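Local atomic coordinates of Mll7089 protein (Mesorhizobium loti, PDB entry 2OZ8), a protein that is of unknown function but, as a putative mandelate racemase-type member of the enolase superfamily, may bind magnesium and act as a hydro-lyase. Residues G303-V308 with A338-R343; V133-S138 with I331-G336; I291-G296 with L310-W315. One frame throughout, in Å; residues are numbered along the deposited sequence.

In the fold
Contacts 1 to 3 join neighbouring parts of one barrel by different chemistry. Contact 3 is a parallel strand pairing, with two main-chain hydrogen bonds, a bridging water and packed aliphatic groups. Contact 1 has no hydrogen bond across it: a short helix rests on the chain leaving strand 337-339 through apolar groups and one histidine ring. Contact 2 is the smallest, a single main-chain bond from the first barrel strand to a hairpin turn. All three are buried, although Glu332, Arg334 and Asp335 in contact 2 and Glu314 in contact 3 are exposed. Helix 304-309 joins contacts 1 and 3 through Ala307; strand 337-339 joins contacts 1 and 2.

Contact 1 of 3, residues G303-V308 with A338-R343; sequences GVHMAV and AYAPDR
Val304 and His305, at the start of the short helix 304-309, lean on Ala338, Ala340 and Pro341 where the chain leaves the strand 337-339 that flanks the (beta/alpha)-barrel of this enolase-superfamily fold. The contact is purely one of packing. Val304 contributes both methyls: CG2, which stands anti to the backbone N because CG1 occupies the position between N and the carbonyl carbon (chi1 69°), comes down over the backbone, 3.7 Å from Ala340 N, and also reaches Ala338 CB at 4.0 Å. Its CG1 turns instead towards the proline ring, with Ile331 beside both side chains.

The aromatic component is the His305 imidazole, which crosses Pro341 at about a right angle. Its CE1 lies 3.8 Å from Pro341 CD, and its ND1 is 3.9 Å from Ala340 CB, an oblique approach to both. Polar bonds outside the contact fix the ring's rotation: NE2 is hydrogen-bonded to the carbonyl of His346 and ND1 to the backbone N of His123, whose own ring meets it at a shallow angle. A leucine here would probably leave the backbone groups of His123 and His346 without their mates, even if it still touched the proline.

One helical turn further on, Val308 straddles the same alanine methyl, with CG1 and CG2 each 4.0 Å from Ala340 CB.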
loop_
_atom_site.group_PDB
_atom_site.type_symbol
_atom_site.label_atom_id
_atom_site.label_comp_id
_atom_site.label_asym_id
_atom_site.label_seq_id
_atom_site.Cartn_x
_atom_site.Cartn_y
_atom_site.Cartn_z
ATOM N N GLY A 303 -26.440 -4.416 -29.103
ATOM C CA GLY A 303 -26.048 -4.718 -27.733
ATOM C C GLY A 303 -27.246 -5.075 -26.889
ATOM O O GLY A 303 -27.090 -5.398 -25.720
ATOM N N VAL A 304 -28.457 -5.003 -27.448
ATOM C CA VAL A 304 -29.638 -5.419 -26.686
ATOM C C VAL A 304 -29.499 -6.846 -26.081
ATOM O O VAL A 304 -29.981 -7.149 -24.988
ATOM C CB VAL A 304 -30.986 -5.217 -27.492
ATOM C CG1 VAL A 304 -31.125 -6.202 -28.701
ATOM C CG2 VAL A 304 -32.194 -5.270 -26.555
ATOM N N HIS A 305 -28.766 -7.695 -26.786
ATOM C CA HIS A 305 -28.658 -9.086 -26.431
ATOM C C HIS A 305 -27.757 -9.339 -25.242
ATOM O O HIS A 305 -28.080 -10.189 -24.414
ATOM C CB HIS A 305 -28.219 -9.870 -27.642
ATOM C CG HIS A 305 -29.235 -9.852 -28.735
ATOM N ND1 HIS A 305 -30.281 -10.747 -28.785
ATOM C CD2 HIS A 305 -29.377 -9.036 -29.809
ATOM C CE1 HIS A 305 -31.028 -10.475 -29.839
ATOM N NE2 HIS A 305 -30.495 -9.449 -30.479
ATOM N N MET A 306 -26.638 -8.626 -25.161
ATOM C CA MET A 306 -25.786 -8.674 -23.970
ATOM C C MET A 306 -26.483 -7.950 -22.837
ATOM O O MET A 306 -26.355 -8.330 -21.700
ATOM C CB MET A 306 -24.382 -8.081 -24.239
ATOM C CG MET A 306 -23.673 -8.718 -25.467
ATOM S SD MET A 306 -24.003 -8.038 -27.137
ATOM C CE MET A 306 -23.055 -6.565 -26.797
ATOM N N ALA A 307 -27.244 -6.901 -23.138
ATOM C CA ALA A 307 -27.881 -6.143 -22.051
ATOM C C ALA A 307 -28.846 -7.023 -21.319
ATOM O O ALA A 307 -28.842 -7.030 -20.098
ATOM C CB ALA A 307 -28.577 -4.853 -22.550
ATOM N N VAL A 308 -29.683 -7.754 -22.059
ATOM C CA VAL A 308 -30.658 -8.616 -21.413
ATOM C C VAL A 308 -29.970 -9.856 -20.883
ATOM O O VAL A 308 -30.508 -10.460 -19.984
ATOM C CB VAL A 308 -31.937 -9.037 -22.306
ATOM C CG1 VAL A 308 -32.543 -7.884 -23.076
ATOM C CG2 VAL A 308 -31.635 -10.190 -23.244
ATOM N N ALA A 338 -36.257 -1.835 -24.083
ATOM C CA ALA A 338 -35.721 -2.392 -25.301
ATOM C C ALA A 338 -35.922 -3.891 -25.236
ATOM O O ALA A 338 -35.734 -4.523 -24.175
ATOM C CB ALA A 338 -34.234 -2.025 -25.503
ATOM N N TYR A 339 -36.323 -4.456 -26.368
ATOM C CA TYR A 339 -36.651 -5.859 -26.428
ATOM C C TYR A 339 -35.723 -6.598 -27.335
ATOM O O TYR A 339 -35.579 -6.251 -28.518
ATOM C CB TYR A 339 -38.063 -6.017 -26.939
ATOM C CG TYR A 339 -39.108 -5.618 -25.921
ATOM C CD1 TYR A 339 -39.626 -6.560 -25.031
ATOM C CD2 TYR A 339 -39.562 -4.302 -25.831
ATOM C CE1 TYR A 339 -40.555 -6.207 -24.079
ATOM C CE2 TYR A 339 -40.501 -3.954 -24.900
ATOM C CZ TYR A 339 -41.017 -4.909 -24.048
ATOM O OH TYR A 339 -41.957 -4.564 -23.111
ATOM N N ALA A 340 -35.083 -7.618 -26.793
ATOM C CA ALA A 340 -34.299 -8.512 -27.621
ATOM C C ALA A 340 -35.275 -9.450 -28.323
ATOM O O ALA A 340 -36.015 -10.191 -27.654
ATOM C CB ALA A 340 -33.325 -9.287 -26.785
ATOM N N PRO A 341 -35.292 -9.423 -29.670
ATOM C CA PRO A 341 -36.272 -10.148 -30.486
ATOM C C PRO A 341 -36.103 -11.652 -30.474
ATOM O O PRO A 341 -35.016 -12.161 -30.161
ATOM C CB PRO A 341 -36.009 -9.634 -31.901
ATOM C CG PRO A 341 -34.652 -9.104 -31.885
ATOM C CD PRO A 341 -34.314 -8.690 -30.496
ATOM N N ASP A 342 -37.167 -12.359 -30.858
ATOM C CA ASP A 342 -37.178 -13.824 -30.899
ATOM C C ASP A 342 -36.801 -14.393 -32.269
ATOM O O ASP A 342 -37.133 -15.520 -32.582
ATOM C CB ASP A 342 -38.529 -14.372 -30.418
ATOM C CG ASP A 342 -38.539 -15.901 -30.283
ATOM O OD1 ASP A 342 -37.516 -16.470 -29.845
ATOM O OD2 ASP A 342 -39.567 -16.537 -30.634
ATOM N N ARG A 343 -36.088 -13.619 -33.067
ATOM C CA ARG A 343 -35.586 -14.055 -34.360
ATOM C C ARG A 343 -34.192 -14.674 -34.168
ATOM O O ARG A 343 -33.596 -14.489 -33.119
ATOM C CB ARG A 343 -35.495 -12.845 -35.293
ATOM C CG ARG A 343 -36.853 -12.195 -35.691
ATOM C CD ARG A 343 -36.611 -10.862 -36.433
ATOM N NE ARG A 343 -37.095 -9.816 -35.558
ATOM C CZ ARG A 343 -36.533 -8.645 -35.344
ATOM N NH1 ARG A 343 -35.411 -8.271 -35.945
ATOM N NH2 ARG A 343 -37.131 -7.827 -34.503
#

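Contact 2 of 3, residues V133-S138 with I331-G336; sequences VKAYAS and IEIRDG
The Gly336 carbonyl group takes the N-H of Ala135 above its plane, the donor standing 48° out of it, so the bond does not follow a lone pair. It is nevertheless of ordinary length and nearly straight, 2.9 Å from Ala135 N to Gly336 O with 169° at the hydrogen. A second flat group, the Arg334 guanidinium, belongs to the hairpin itself and meets the Glu332 carboxylate at its edge: NE lies 3.0 Å from Glu332 OE2, and that oxygen sits in the guanidinium plane, while the arginine approaches from above the carboxylate plane. This salt bridge joins two exposed residues of the segment 331-336 and does not cross the contact.

Around the main-chain bond, Gly336 O is also approached by Lys134 CA at 3.4 Å, a CA-H...O contact that gives the same oxygen a second, weaker partner. The Lys134 chain itself departs from the hairpin, and its NZ forms a salt bridge with Glu314 on the neighbouring strand 313-318.

The apolar part is slight. Ala135 CB points at the hairpin and meets Ile333 CG2 at 4.2 Å. That methyl is the branch set anti to the backbone N, which brings it to the alanine, while Ile333 also packs on Ala338, Tyr161 and Tyr318.

Asp335 and Gly336 both have positive phi, with backbone angles close to those of a type I' turn. Such a turn suits the two-residue connection between antiparallel strands 333-334 and 337-339. The result is a tight beta-hairpin laid against the first strand of an enolase-type barrel, tied to it here by the carbonyl of its turn glycine.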
loop_
_atom_site.group_PDB
_atom_site.type_symbol
_atom_site.label_atom_id
_atom_site.label_comp_id
_atom_site.label_asym_id
_atom_site.label_seq_id
_atom_site.Cartn_x
_atom_site.Cartn_y
_atom_site.Cartn_z
ATOM N N VAL A 133 -34.788 -4.981 -21.472
ATOM C CA VAL A 133 -34.009 -4.077 -20.654
ATOM C C VAL A 133 -34.546 -2.656 -20.769
ATOM O O VAL A 133 -35.016 -2.256 -21.810
ATOM C CB VAL A 133 -32.528 -4.149 -21.081
ATOM C CG1 VAL A 133 -32.304 -3.605 -22.463
ATOM C CG2 VAL A 133 -31.660 -3.492 -20.029
ATOM N N LYS A 134 -34.494 -1.897 -19.700
ATOM C CA LYS A 134 -34.790 -0.455 -19.757
ATOM C C LYS A 134 -33.878 0.305 -20.687
ATOM O O LYS A 134 -32.641 0.094 -20.723
ATOM C CB LYS A 134 -34.624 0.150 -18.377
ATOM C CG LYS A 134 -35.549 -0.487 -17.359
ATOM C CD LYS A 134 -35.531 0.283 -16.053
ATOM C CE LYS A 134 -34.898 -0.535 -15.009
ATOM N NZ LYS A 134 -35.146 0.131 -13.705
ATOM N N ALA A 135 -34.472 1.244 -21.403
ATOM C CA ALA A 135 -33.715 2.042 -22.334
ATOM C C ALA A 135 -33.807 3.491 -21.859
ATOM O O ALA A 135 -34.834 3.903 -21.363
ATOM C CB ALA A 135 -34.294 1.867 -23.767
ATOM N N TYR A 136 -32.728 4.254 -21.968
ATOM C CA TYR A 136 -32.807 5.648 -21.605
ATOM C C TYR A 136 -32.575 6.471 -22.845
ATOM O O TYR A 136 -31.967 5.998 -23.792
ATOM C CB TYR A 136 -31.838 6.025 -20.481
ATOM C CG TYR A 136 -30.372 5.860 -20.778
ATOM C CD1 TYR A 136 -29.653 6.905 -21.298
ATOM C CD2 TYR A 136 -29.702 4.699 -20.472
ATOM C CE1 TYR A 136 -28.297 6.802 -21.521
ATOM C CE2 TYR A 136 -28.314 4.562 -20.685
ATOM C CZ TYR A 136 -27.633 5.632 -21.215
ATOM O OH TYR A 136 -26.296 5.602 -21.497
ATOM N N ALA A 137 -33.112 7.679 -22.848
ATOM C CA ALA A 137 -33.071 8.503 -24.026
ATOM C C ALA A 137 -31.838 9.387 -23.908
ATOM O O ALA A 137 -31.676 10.044 -22.918
ATOM C CB ALA A 137 -34.336 9.354 -24.113
ATOM N N SER A 138 -31.009 9.402 -24.939
ATOM C CA SER A 138 -29.736 10.069 -24.922
ATOM C C SER A 138 -29.622 10.991 -26.123
ATOM O O SER A 138 -29.684 10.571 -27.261
ATOM C CB SER A 138 -28.653 9.013 -24.923
ATOM O OG SER A 138 -27.384 9.575 -25.028
ATOM N N ILE A 331 -34.465 -3.043 -33.758
ATOM C CA ILE A 331 -34.807 -3.483 -32.417
ATOM C C ILE A 331 -35.993 -2.716 -31.836
ATOM O O ILE A 331 -35.963 -1.504 -31.758
ATOM C CB ILE A 331 -33.567 -3.338 -31.426
ATOM C CG1 ILE A 331 -32.379 -4.230 -31.856
ATOM C CG2 ILE A 331 -33.973 -3.624 -29.955
ATOM C CD1 ILE A 331 -32.758 -5.727 -32.268
ATOM N N GLU A 332 -37.017 -3.432 -31.396
ATOM C CA GLU A 332 -38.141 -2.819 -30.713
ATOM C C GLU A 332 -37.763 -2.093 -29.386
ATOM O O GLU A 332 -37.149 -2.676 -28.494
ATOM C CB GLU A 332 -39.221 -3.874 -30.413
ATOM C CG GLU A 332 -40.557 -3.254 -29.973
ATOM C CD GLU A 332 -41.626 -4.275 -29.622
ATOM O OE1 GLU A 332 -41.348 -5.501 -29.657
ATOM O OE2 GLU A 332 -42.773 -3.843 -29.273
ATOM N N ILE A 333 -38.158 -0.830 -29.273
ATOM C CA ILE A 333 -38.155 -0.159 -27.995
ATOM C C ILE A 333 -39.558 0.388 -27.750
ATOM O O ILE A 333 -40.033 1.247 -28.496
ATOM C CB ILE A 333 -37.126 0.989 -27.932
ATOM C CG1 ILE A 333 -35.694 0.452 -28.101
ATOM C CG2 ILE A 333 -37.327 1.749 -26.629
ATOM C CD1 ILE A 333 -34.556 1.536 -28.080
ATOM N N ARG A 334 -40.208 -0.111 -26.706
ATOM C CA ARG A 334 -41.607 0.235 -26.408
ATOM C C ARG A 334 -41.772 0.618 -24.964
ATOM O O ARG A 334 -41.429 -0.168 -24.077
ATOM C CB ARG A 334 -42.537 -0.949 -26.711
ATOM C CG ARG A 334 -43.977 -0.745 -26.198
ATOM C CD ARG A 334 -45.005 -1.714 -26.871
ATOM N NE ARG A 334 -44.463 -3.079 -26.958
ATOM C CZ ARG A 334 -44.660 -4.023 -26.034
ATOM N NH1 ARG A 334 -45.401 -3.755 -24.963
ATOM N NH2 ARG A 334 -44.113 -5.231 -26.184
ATOM N N ASP A 335 -42.306 1.815 -24.724
ATOM C CA ASP A 335 -42.477 2.356 -23.368
ATOM C C ASP A 335 -41.228 2.336 -22.467
ATOM O O ASP A 335 -41.296 1.945 -21.302
ATOM C CB ASP A 335 -43.686 1.709 -22.668
ATOM C CG ASP A 335 -45.003 2.083 -23.343
ATOM O OD1 ASP A 335 -45.065 3.199 -23.967
ATOM O OD2 ASP A 335 -45.951 1.247 -23.293
ATOM N N GLY A 336 -40.092 2.740 -23.028
ATOM C CA GLY A 336 -38.853 2.778 -22.278
ATOM C C GLY A 336 -38.214 1.432 -22.003
ATOM O O GLY A 336 -37.312 1.348 -21.148
#

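Contact 3 of 3, residues I291-G296 with L310-W315; sequences IPISIG and LPEVEW
Strands 293-295 and 313-315 run in the same general direction, their axes crossing at -47° with a closest approach of 5.8 Å, and two main-chain bonds join them: Ile293 N to Glu312 O at 3.0 Å and Ile295 N to Trp315 O at 3.1 Å. Between these bonds the strands are bridged by a water that donates to Ile293 O at 2.6 Å and accepts from Glu314 N, filling in where direct pairing is splayed. Ile293 O also receives Val313 CA, a CA-H...O contact of 3.4 Å.

On the side towards the helices, Val313 divides its methyls between two isoleucines. CG2 meets Ile293 CG2 at 3.8 Å, and CG1 touches Ile295 CG1 at 3.7 Å, the latter two side chains crossing at about a right angle. Glu312 runs alongside Ile293 and points the same way; a bend at chi2 (-94°) lays its carboxylate along the isoleucine, bringing OE2 to 3.5 Å from Ile293 CD1. Ser294 OG is hydrogen-bonded to Asn271 ND2 and Asn248 ND2.

This is a parallel pair from the barrel's last beta-alpha-beta unit, in which helix 304-309 makes the crossover and lays Ala307 on Ile295 and Val313. Strand 269-272 pairs with the other edge of 293-295, and helix 276-289 covers Ile293 and Glu312 with Ala286.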
loop_
_atom_site.group_PDB
_atom_site.type_symbol
_atom_site.label_atom_id
_atom_site.label_comp_id
_atom_site.label_asym_id
_atom_site.label_seq_id
_atom_site.Cartn_x
_atom_site.Cartn_y
_atom_site.Cartn_z
ATOM N N ILE A 291 -19.738 -5.156 -9.463
ATOM C CA ILE A 291 -19.836 -3.892 -10.231
ATOM C C ILE A 291 -20.964 -4.016 -11.275
ATOM O O ILE A 291 -20.984 -4.979 -12.075
ATOM C CB ILE A 291 -18.507 -3.604 -10.991
ATOM C CG1 ILE A 291 -17.305 -3.599 -10.026
ATOM C CG2 ILE A 291 -18.569 -2.279 -11.776
ATOM C CD1 ILE A 291 -17.480 -2.617 -8.806
ATOM N N PRO A 292 -21.912 -3.077 -11.277
ATOM C CA PRO A 292 -22.905 -3.082 -12.368
ATOM C C PRO A 292 -22.347 -2.535 -13.683
ATOM O O PRO A 292 -21.321 -1.890 -13.683
ATOM C CB PRO A 292 -24.000 -2.137 -11.834
ATOM C CG PRO A 292 -23.269 -1.197 -10.883
ATOM C CD PRO A 292 -22.132 -1.999 -10.307
ATOM N N ILE A 293 -23.064 -2.704 -14.782
ATOM C CA ILE A 293 -22.567 -2.349 -16.118
ATOM C C ILE A 293 -23.685 -1.664 -16.827
ATOM O O ILE A 293 -24.840 -2.055 -16.651
ATOM C CB ILE A 293 -22.130 -3.622 -16.940
ATOM C CG1 ILE A 293 -20.762 -4.120 -16.448
ATOM C CG2 ILE A 293 -22.127 -3.392 -18.461
ATOM C CD1 ILE A 293 -20.251 -5.388 -17.154
ATOM N N SER A 294 -23.367 -0.608 -17.591
ATOM C CA SER A 294 -24.377 -0.052 -18.503
ATOM C C SER A 294 -23.912 -0.256 -19.926
ATOM O O SER A 294 -22.751 -0.257 -20.182
ATOM C CB SER A 294 -24.747 1.392 -18.205
ATOM O OG SER A 294 -23.569 2.167 -18.217
ATOM N N ILE A 295 -24.845 -0.555 -20.810
ATOM C CA ILE A 295 -24.584 -0.648 -22.243
ATOM C C ILE A 295 -24.872 0.703 -22.945
ATOM O O ILE A 295 -25.997 1.238 -22.876
ATOM C CB ILE A 295 -25.456 -1.751 -22.847
ATOM C CG1 ILE A 295 -25.350 -3.047 -21.990
ATOM C CG2 ILE A 295 -25.208 -1.882 -24.374
ATOM C CD1 ILE A 295 -24.163 -3.952 -22.155
ATOM N N GLY A 296 -23.828 1.255 -23.550
ATOM C CA GLY A 296 -23.923 2.447 -24.324
ATOM C C GLY A 296 -24.402 2.161 -25.754
ATOM O O GLY A 296 -24.820 1.017 -26.088
ATOM N N LEU A 310 -26.736 -10.245 -19.461
ATOM C CA LEU A 310 -25.915 -10.072 -18.239
ATOM C C LEU A 310 -26.825 -9.667 -17.110
ATOM O O LEU A 310 -27.712 -8.820 -17.304
ATOM C CB LEU A 310 -24.819 -9.011 -18.437
ATOM C CG LEU A 310 -23.740 -9.324 -19.464
ATOM C CD1 LEU A 310 -22.951 -8.043 -19.776
ATOM C CD2 LEU A 310 -22.851 -10.416 -18.955
ATOM N N PRO A 311 -26.629 -10.259 -15.936
ATOM C CA PRO A 311 -27.540 -9.910 -14.820
ATOM C C PRO A 311 -27.251 -8.534 -14.169
ATOM O O PRO A 311 -28.156 -7.933 -13.599
ATOM C CB PRO A 311 -27.306 -11.062 -13.839
ATOM C CG PRO A 311 -25.778 -11.396 -14.053
ATOM C CD PRO A 311 -25.608 -11.258 -15.537
ATOM N N GLU A 312 -25.997 -8.041 -14.249
ATOM C CA GLU A 312 -25.627 -6.749 -13.646
ATOM C C GLU A 312 -25.944 -5.533 -14.502
ATOM O O GLU A 312 -25.473 -4.426 -14.179
ATOM C CB GLU A 312 -24.145 -6.700 -13.299
ATOM C CG GLU A 312 -23.211 -6.592 -14.427
ATOM C CD GLU A 312 -22.704 -7.911 -14.876
ATOM O OE1 GLU A 312 -23.495 -8.853 -15.006
ATOM O OE2 GLU A 312 -21.506 -8.014 -15.122
ATOM N N VAL A 313 -26.709 -5.742 -15.596
ATOM C CA VAL A 313 -27.062 -4.641 -16.509
ATOM C C VAL A 313 -28.522 -4.316 -16.342
ATOM O O VAL A 313 -29.374 -5.210 -16.460
ATOM C CB VAL A 313 -26.805 -4.975 -18.016
ATOM C CG1 VAL A 313 -27.254 -3.831 -18.869
ATOM C CG2 VAL A 313 -25.360 -5.341 -18.283
ATOM N N GLU A 314 -28.808 -3.039 -16.069
ATOM C CA GLU A 314 -30.199 -2.579 -16.035
ATOM C C GLU A 314 -30.556 -1.541 -17.112
ATOM O O GLU A 314 -31.732 -1.325 -17.391
ATOM C CB GLU A 314 -30.611 -2.197 -14.576
ATOM C CG GLU A 314 -30.731 -0.735 -14.208
ATOM C CD GLU A 314 -31.437 -0.474 -12.837
ATOM O OE1 GLU A 314 -32.695 -0.324 -12.800
ATOM O OE2 GLU A 314 -30.729 -0.382 -11.804
ATOM N N TRP A 315 -29.542 -0.936 -17.750
ATOM C CA TRP A 315 -29.752 0.177 -18.713
ATOM C C TRP A 315 -29.023 0.049 -20.045
ATOM O O TRP A 315 -27.871 -0.350 -20.120
ATOM C CB TRP A 315 -29.414 1.534 -18.115
ATOM C CG TRP A 315 -30.254 1.955 -16.965
ATOM C CD1 TRP A 315 -29.924 1.897 -15.641
ATOM C CD2 TRP A 315 -31.574 2.579 -17.040
ATOM N NE1 TRP A 315 -30.981 2.411 -14.874
ATOM C CE2 TRP A 315 -31.997 2.832 -15.705
ATOM C CE3 TRP A 315 -32.431 2.928 -18.105
ATOM C CZ2 TRP A 315 -33.250 3.455 -15.401
ATOM C CZ3 TRP A 315 -33.697 3.495 -17.809
ATOM C CH2 TRP A 315 -34.082 3.769 -16.458
HETATM O O HOH W 1 -26.877 -0.488 -16.151
#